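PDB 5VPR: cysteine desulfurase from Elizabethkingia anophelis NUHP1, which probably takes sulfur from L-cysteine, leaving L-alanine and handing the sulfur to a carrier, with pyridoxal 5'-phosphate as its cofactor. Local coordinates for residues 111-116 / 140-145; 121-126 / 165-170. All coordinates share one frame; numbering follows the deposited sequence.

Interaction 1: 111-116 / 140-145; sequences AMTDLI and CQRTGA
Arg142 reaches over to Thr113 and holds its hydroxyl with two nitrogens at once: NE lies 3.0 Å and NH2 2.9 Å from Thr113 OG1. The oxygen sits at the side edge of the guanidinium, close to its plane, and because both N-H groups share one acceptor neither bond is straight, with angles near 140° at the hydrogens. A bend at chi3 (-63°) turns the NE/NH2 edge of the arginine to Thr113 OG1, and the two side chains cross at about a right angle. Next to this grip a methyl takes over. Thr143 CG2 faces two backbone carbonyl oxygens, 3.5 Å from Thr113 O and 3.3 Å from Ile116 O, and also meets Ile116 CB at 3.7 Å. Ile116 CG2 in turn makes an apolar contact with Ala145 CB, 3.7 Å away. Here the short 3-10 turn that follows helix 101-111 lies beside the C-terminal end of helix 134-142, at the surface of the class-V aminotransferase fold. Thr143, the first residue to leave the helix, closes an ST turn: its OG1 accepts from Ala145 N at 3.3 Å. The same hydroxyl is bonded to Leu139 O, one turn back in the helix, which fixes the methyl toward Ile116. Thr113 OG1 also bonds Tyr110 O, near the end of the preceding helix 101-111.

Interaction 2: 121-126 / 165-170; sequences EIIISY and EWLSEK
Two waters meet at Glu121 OE2. Water 1 donates to Glu121 OE2 over 2.6 Å and also to Trp166 O, while water 2, 2.8 Å from Glu121 OE2, donates to that same carbonyl and accepts from Ser168 OG. Glu121 OE2 and Trp166 O, 3.8 Å apart, are therefore joined through water rather than directly. From outside the two segments, Arg148 adds a salt bridge to the same carboxylate oxygen and would probably favour the charged form. In Glu121, chi1 (-54°) sets CG beside the backbone N, where it meets Lys170 CB at 3.8 Å, and the extended chain beyond it carries the carboxylate to the waters. At the start of the strand the backbones meet: Glu121 N gives a hydrogen bond of 2.8 Å to Lys170 O, the donor standing well above the carbonyl plane. Ser168 OG accepts from Lys170 N, an ST turn that shapes the chain just ahead of that carbonyl. Farther along, Ile123 supplies the apolar part. Its CD1, at the end of an extended branch (chi2 180°), touches Trp166 CB at 3.9 Å and Leu167 CD2 at 4.0 Å, and lies at the edge of the indole, near its plane. Arg148 makes a cation-pi contact with that indole as well, so one arginine serves both Glu121 and Trp166. Strand 121-125 runs parallel between strands 146-150 and 171-177 of the seven-stranded sheet; helix 163-166 and the turn leading into strand 171-177 cover the Glu121 and Ile123 side, while Ile122 and Ile124 face helix 134-142.

From the N terminus, the chain leaves helix 101-111 through 111-116, enters strand 121-125, passes along helix 134-142 and returns at 140-145, where interaction 1 closes its loop. It continues through strand 146-150 and helix 163-166, and interaction 2 closes a second, longer loop at 165-170, just before strand 171-177. Since 121-126 lies within the first loop and 165-170 beyond it, the two cross. Interaction 1 ties the turn after helix 101-111 to the C-terminal end of helix 134-142 and the residues just after it; interaction 2 joins a strand to the helix-to-strand turn near one border of the large sheet. Cys140 SG packs on Ile122 CG1 at 4.1 Å, linking helix to strand.

Interaction 1: 111-116 / 140-145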
ATOM      1  N   ALA A 111      10.607 -17.964  -5.557  1.00 60.43           N
ATOM      2  CA  ALA A 111      12.056 -17.988  -5.718  1.00 59.11           C
ATOM      3  C   ALA A 111      12.780 -18.452  -4.450  1.00 60.60           C
ATOM      4  O   ALA A 111      13.911 -18.937  -4.546  1.00 64.40           O
ATOM      5  CB  ALA A 111      12.555 -16.608  -6.157  1.00 53.49           C
ATOM      6  N   MET A 112      12.160 -18.333  -3.269  1.00 61.83           N
ATOM      7  CA  MET A 112      12.800 -18.822  -2.047  1.00 61.07           C
ATOM      8  C   MET A 112      12.812 -20.343  -1.962  1.00 68.06           C
ATOM      9  O   MET A 112      13.566 -20.889  -1.147  1.00 62.75           O
ATOM     10  CB  MET A 112      12.105 -18.284  -0.789  1.00 47.49           C
ATOM     11  CG  MET A 112      12.296 -16.801  -0.518  1.00 53.92           C
ATOM     12  SD  MET A 112      13.973 -16.351  -0.051  1.00 62.86           S
ATOM     13  CE  MET A 112      14.210 -17.379   1.399  1.00 59.97           C
ATOM     14  N   THR A 113      11.986 -21.024  -2.767  1.00 59.23           N
ATOM     15  CA  THR A 113      11.779 -22.464  -2.610  1.00 62.64           C
ATOM     16  C   THR A 113      13.097 -23.218  -2.488  1.00 63.17           C
ATOM     17  O   THR A 113      13.231 -24.118  -1.648  1.00 65.35           O
ATOM     18  CB  THR A 113      10.962 -23.016  -3.788  1.00 67.23           C
ATOM     19  OG1 THR A 113       9.650 -22.432  -3.787  1.00 67.18           O
ATOM     20  CG2 THR A 113      10.832 -24.544  -3.690  1.00 61.40           C
ATOM     21  N   ASP A 114      14.095 -22.837  -3.290  1.00 69.71           N
ATOM     22  CA  ASP A 114      15.373 -23.538  -3.297  1.00 81.16           C
ATOM     23  C   ASP A 114      16.238 -23.225  -2.082  1.00 81.29           C
ATOM     24  O   ASP A 114      17.122 -24.021  -1.753  1.00 80.28           O
ATOM     25  CB  ASP A 114      16.149 -23.208  -4.577  1.00 91.44           C
ATOM     26  CG  ASP A 114      15.743 -24.086  -5.757  1.00 98.52           C
ATOM     27  OD1 ASP A 114      14.964 -25.046  -5.556  1.00 97.99           O
ATOM     28  OD2 ASP A 114      16.208 -23.817  -6.887  1.00100.27           O
ATOM     29  N   LEU A 115      16.009 -22.104  -1.403  1.00 73.95           N
ATOM     30  CA  LEU A 115      16.817 -21.743  -0.245  1.00 70.02           C
ATOM     31  C   LEU A 115      16.221 -22.214   1.079  1.00 73.80           C
ATOM     32  O   LEU A 115      16.774 -21.897   2.135  1.00 75.61           O
ATOM     33  CB  LEU A 115      17.026 -20.225  -0.203  1.00 66.51           C
ATOM     34  CG  LEU A 115      17.641 -19.571  -1.445  1.00 68.94           C
ATOM     35  CD1 LEU A 115      17.511 -18.051  -1.360  1.00 71.52           C
ATOM     36  CD2 LEU A 115      19.088 -19.968  -1.614  1.00 66.19           C
ATOM     37  N   ILE A 116      15.121 -22.963   1.057  1.00 76.05           N
ATOM     38  CA  ILE A 116      14.439 -23.391   2.275  1.00 75.35           C
ATOM     39  C   ILE A 116      14.491 -24.908   2.349  1.00 73.95           C
ATOM     40  O   ILE A 116      14.001 -25.590   1.442  1.00 74.13           O
ATOM     41  CB  ILE A 116      12.985 -22.905   2.317  1.00 72.60           C
ATOM     42  CG1 ILE A 116      12.919 -21.417   2.001  1.00 73.46           C
ATOM     43  CG2 ILE A 116      12.390 -23.198   3.681  1.00 74.66           C
ATOM     44  CD1 ILE A 116      13.740 -20.585   2.926  1.00 70.44           C
ATOM     45  N   CYS A 140       5.718 -23.164   2.507  1.00 70.45           N
ATOM     46  CA  CYS A 140       5.925 -24.155   3.558  1.00 73.60           C
ATOM     47  C   CYS A 140       5.392 -25.527   3.157  1.00 77.30           C
ATOM     48  O   CYS A 140       5.899 -26.546   3.636  1.00 75.76           O
ATOM     49  CB  CYS A 140       5.267 -23.694   4.859  1.00 77.73           C
ATOM     50  SG  CYS A 140       6.042 -22.238   5.610  1.00 79.66           S
ATOM     51  N   GLN A 141       4.372 -25.580   2.295  1.00 80.73           N
ATOM     52  CA  GLN A 141       3.876 -26.870   1.826  1.00 89.23           C
ATOM     53  C   GLN A 141       4.878 -27.539   0.893  1.00 91.26           C
ATOM     54  O   GLN A 141       5.078 -28.757   0.962  1.00102.34           O
ATOM     55  CB  GLN A 141       2.522 -26.699   1.132  1.00 89.15           C
ATOM     56  N   ARG A 142       5.518 -26.760   0.017  1.00 81.47           N
ATOM     57  CA  ARG A 142       6.536 -27.311  -0.876  1.00 75.04           C
ATOM     58  C   ARG A 142       7.742 -27.802  -0.092  1.00 77.20           C
ATOM     59  O   ARG A 142       8.098 -28.984  -0.142  1.00 82.35           O
ATOM     60  CB  ARG A 142       6.964 -26.259  -1.897  1.00 67.78           C
ATOM     61  CG  ARG A 142       5.877 -25.873  -2.855  1.00 70.32           C
ATOM     62  CD  ARG A 142       6.439 -25.073  -4.003  1.00 72.47           C
ATOM     63  NE  ARG A 142       7.035 -23.802  -3.592  1.00 71.01           N
ATOM     64  CZ  ARG A 142       6.346 -22.686  -3.364  1.00 65.95           C
ATOM     65  NH1 ARG A 142       5.024 -22.683  -3.464  1.00 59.48           N
ATOM     66  NH2 ARG A 142       6.979 -21.575  -3.019  1.00 68.70           N
ATOM     67  N   THR A 143       8.395 -26.900   0.630  1.00 77.67           N
ATOM     68  CA  THR A 143       9.508 -27.278   1.479  1.00 82.58           C
ATOM     69  C   THR A 143       8.985 -28.033   2.704  1.00 84.05           C
ATOM     70  O   THR A 143       7.795 -28.330   2.830  1.00 97.70           O
ATOM     71  CB  THR A 143      10.295 -26.034   1.878  1.00 79.23           C
ATOM     72  OG1 THR A 143       9.431 -25.156   2.604  1.00 79.45           O
ATOM     73  CG2 THR A 143      10.794 -25.303   0.634  1.00 78.52           C
ATOM     74  N   GLY A 144       9.883 -28.364   3.620  1.00 67.93           N
ATOM     75  CA  GLY A 144       9.425 -28.925   4.872  1.00 77.65           C
ATOM     76  C   GLY A 144       9.262 -27.866   5.944  1.00 80.92           C
ATOM     77  O   GLY A 144       9.267 -28.178   7.140  1.00 81.58           O
ATOM     78  N   ALA A 145       9.107 -26.609   5.531  1.00 72.62           N
ATOM     79  CA  ALA A 145       9.226 -25.494   6.461  1.00 75.11           C
ATOM     80  C   ALA A 145       7.971 -25.324   7.310  1.00 76.07           C
ATOM     81  O   ALA A 145       6.856 -25.642   6.887  1.00 80.20           O
ATOM     82  CB  ALA A 145       9.518 -24.201   5.704  1.00 69.41           C
TER

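Interaction 2: 121-126 / 165-170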
ATOM      1  N   GLU A 121      12.214 -22.174   9.073  1.00 66.74           N
ATOM      2  CA  GLU A 121      11.031 -21.487   9.574  1.00 57.56           C
ATOM      3  C   GLU A 121      10.819 -20.172   8.835  1.00 57.35           C
ATOM      4  O   GLU A 121      11.782 -19.483   8.475  1.00 55.64           O
ATOM      5  CB  GLU A 121      11.145 -21.244  11.089  1.00 63.73           C
ATOM      6  CG  GLU A 121      11.437 -22.512  11.883  1.00 64.88           C
ATOM      7  CD  GLU A 121      11.361 -22.312  13.383  1.00 73.08           C
ATOM      8  OE1 GLU A 121      11.383 -23.323  14.115  1.00 78.45           O
ATOM      9  OE2 GLU A 121      11.279 -21.151  13.835  1.00 74.86           O
ATOM     10  N   ILE A 122       9.543 -19.852   8.591  1.00 52.77           N
ATOM     11  CA  ILE A 122       9.100 -18.605   7.977  1.00 51.17           C
ATOM     12  C   ILE A 122       8.178 -17.912   8.973  1.00 58.05           C
ATOM     13  O   ILE A 122       7.250 -18.536   9.501  1.00 59.25           O
ATOM     14  CB  ILE A 122       8.355 -18.854   6.648  1.00 60.95           C
ATOM     15  CG1 ILE A 122       9.219 -19.642   5.663  1.00 70.51           C
ATOM     16  CG2 ILE A 122       7.904 -17.545   6.031  1.00 57.29           C
ATOM     17  CD1 ILE A 122      10.531 -18.982   5.342  1.00 73.99           C
ATOM     18  N   ILE A 123       8.427 -16.631   9.232  1.00 56.58           N
ATOM     19  CA  ILE A 123       7.625 -15.844  10.164  1.00 50.10           C
ATOM     20  C   ILE A 123       6.887 -14.770   9.374  1.00 53.82           C
ATOM     21  O   ILE A 123       7.500 -14.035   8.590  1.00 49.70           O
ATOM     22  CB  ILE A 123       8.492 -15.220  11.275  1.00 42.87           C
ATOM     23  CG1 ILE A 123       9.214 -16.308  12.075  1.00 42.53           C
ATOM     24  CG2 ILE A 123       7.632 -14.377  12.181  1.00 42.72           C
ATOM     25  CD1 ILE A 123      10.108 -15.782  13.222  1.00 43.94           C
ATOM     26  N   ILE A 124       5.568 -14.688   9.569  1.00 51.10           N
ATOM     27  CA  ILE A 124       4.752 -13.676   8.918  1.00 49.30           C
ATOM     28  C   ILE A 124       3.907 -12.975   9.973  1.00 53.48           C
ATOM     29  O   ILE A 124       3.662 -13.499  11.063  1.00 63.40           O
ATOM     30  CB  ILE A 124       3.846 -14.266   7.811  1.00 56.88           C
ATOM     31  CG1 ILE A 124       2.821 -15.229   8.419  1.00 57.00           C
ATOM     32  CG2 ILE A 124       4.678 -14.965   6.745  1.00 52.95           C
ATOM     33  CD1 ILE A 124       1.814 -15.755   7.414  1.00 61.74           C
ATOM     34  N   SER A 125       3.470 -11.766   9.636  1.00 52.48           N
ATOM     35  CA  SER A 125       2.558 -11.035  10.504  1.00 64.65           C
ATOM     36  C   SER A 125       1.118 -11.472  10.245  1.00 72.43           C
ATOM     37  O   SER A 125       0.803 -12.064   9.208  1.00 68.51           O
ATOM     38  CB  SER A 125       2.711  -9.526  10.294  1.00 69.24           C
ATOM     39  OG  SER A 125       2.619  -9.173   8.918  1.00 64.66           O
ATOM     40  N   TYR A 126       0.247 -11.165  11.211  1.00 82.93           N
ATOM     41  CA  TYR A 126      -1.170 -11.592  11.244  1.00 87.75           C
ATOM     42  C   TYR A 126      -1.861 -11.758   9.884  1.00 81.95           C
ATOM     43  O   TYR A 126      -2.083 -10.787   9.161  1.00 78.69           O
ATOM     44  CB  TYR A 126      -1.986 -10.604  12.089  1.00 81.86           C
ATOM     45  N   GLU A 165      11.869 -15.099  21.130  1.00 69.58           N
ATOM     46  CA  GLU A 165      11.935 -16.546  21.313  1.00 70.05           C
ATOM     47  C   GLU A 165      11.956 -17.328  20.002  1.00 62.02           C
ATOM     48  O   GLU A 165      12.568 -18.402  19.949  1.00 60.07           O
ATOM     49  CB  GLU A 165      10.754 -17.022  22.171  1.00 73.89           C
ATOM     50  N   TRP A 166      11.323 -16.814  18.937  1.00 52.80           N
ATOM     51  CA  TRP A 166      11.205 -17.561  17.685  1.00 55.27           C
ATOM     52  C   TRP A 166      12.446 -17.474  16.798  1.00 59.50           C
ATOM     53  O   TRP A 166      12.750 -18.429  16.077  1.00 62.92           O
ATOM     54  CB  TRP A 166      10.011 -17.061  16.873  1.00 51.24           C
ATOM     55  CG  TRP A 166       8.681 -17.369  17.458  1.00 61.46           C
ATOM     56  CD1 TRP A 166       8.423 -18.055  18.608  1.00 68.09           C
ATOM     57  CD2 TRP A 166       7.409 -16.998  16.914  1.00 63.05           C
ATOM     58  NE1 TRP A 166       7.064 -18.128  18.817  1.00 68.27           N
ATOM     59  CE2 TRP A 166       6.421 -17.494  17.787  1.00 65.77           C
ATOM     60  CE3 TRP A 166       7.011 -16.298  15.772  1.00 63.42           C
ATOM     61  CZ2 TRP A 166       5.060 -17.306  17.555  1.00 62.63           C
ATOM     62  CZ3 TRP A 166       5.657 -16.111  15.544  1.00 62.04           C
ATOM     63  CH2 TRP A 166       4.702 -16.616  16.430  1.00 62.02           C
ATOM     64  N   LEU A 167      13.151 -16.347  16.797  1.00 56.25           N
ATOM     65  CA  LEU A 167      14.258 -16.171  15.861  1.00 50.38           C
ATOM     66  C   LEU A 167      15.405 -17.119  16.194  1.00 50.53           C
ATOM     67  O   LEU A 167      15.805 -17.242  17.354  1.00 52.31           O
ATOM     68  CB  LEU A 167      14.734 -14.721  15.880  1.00 50.65           C
ATOM     69  CG  LEU A 167      13.738 -13.717  15.291  1.00 53.24           C
ATOM     70  CD1 LEU A 167      14.134 -12.277  15.620  1.00 50.79           C
ATOM     71  CD2 LEU A 167      13.611 -13.934  13.783  1.00 44.61           C
ATOM     72  N   SER A 168      15.933 -17.795  15.179  1.00 52.14           N
ATOM     73  CA  SER A 168      17.049 -18.715  15.375  1.00 53.91           C
ATOM     74  C   SER A 168      17.756 -18.926  14.035  1.00 58.57           C
ATOM     75  O   SER A 168      17.431 -18.281  13.027  1.00 51.35           O
ATOM     76  CB  SER A 168      16.563 -20.042  15.967  1.00 55.99           C
ATOM     77  OG  SER A 168      15.795 -20.753  15.003  1.00 65.49           O
ATOM     78  N   GLU A 169      18.721 -19.856  14.022  1.00 52.98           N
ATOM     79  CA  GLU A 169      19.355 -20.256  12.769  1.00 59.02           C
ATOM     80  C   GLU A 169      18.362 -20.881  11.802  1.00 61.89           C
ATOM     81  O   GLU A 169      18.667 -21.006  10.613  1.00 57.98           O
ATOM     82  CB  GLU A 169      20.496 -21.250  13.030  1.00 64.26           C
ATOM     83  CG  GLU A 169      20.034 -22.690  13.258  1.00 63.86           C
ATOM     84  CD  GLU A 169      19.511 -22.940  14.678  1.00 73.40           C
ATOM     85  OE1 GLU A 169      19.242 -21.961  15.411  1.00 69.72           O
ATOM     86  OE2 GLU A 169      19.377 -24.126  15.063  1.00 79.24           O
ATOM     87  N   LYS A 170      17.189 -21.291  12.288  1.00 66.07           N
ATOM     88  CA  LYS A 170      16.161 -21.858  11.428  1.00 68.50           C
ATOM     89  C   LYS A 170      15.394 -20.800  10.642  1.00 59.48           C
ATOM     90  O   LYS A 170      14.807 -21.127   9.604  1.00 54.78           O
ATOM     91  CB  LYS A 170      15.188 -22.686  12.269  1.00 69.85           C
ATOM     92  CG  LYS A 170      15.814 -23.923  12.897  1.00 67.55           C
ATOM     93  CD  LYS A 170      16.171 -24.932  11.817  1.00 74.20           C
ATOM     94  CE  LYS A 170      16.690 -26.232  12.418  1.00 84.47           C
ATOM     95  NZ  LYS A 170      17.012 -27.228  11.358  1.00 86.82           N
TER
HETATM   96  O   HOH W   1      11.858 -18.587  13.555  1.00 51.26           O
HETATM   97  O   HOH W   2      12.959 -21.555  15.999  1.00 67.26           O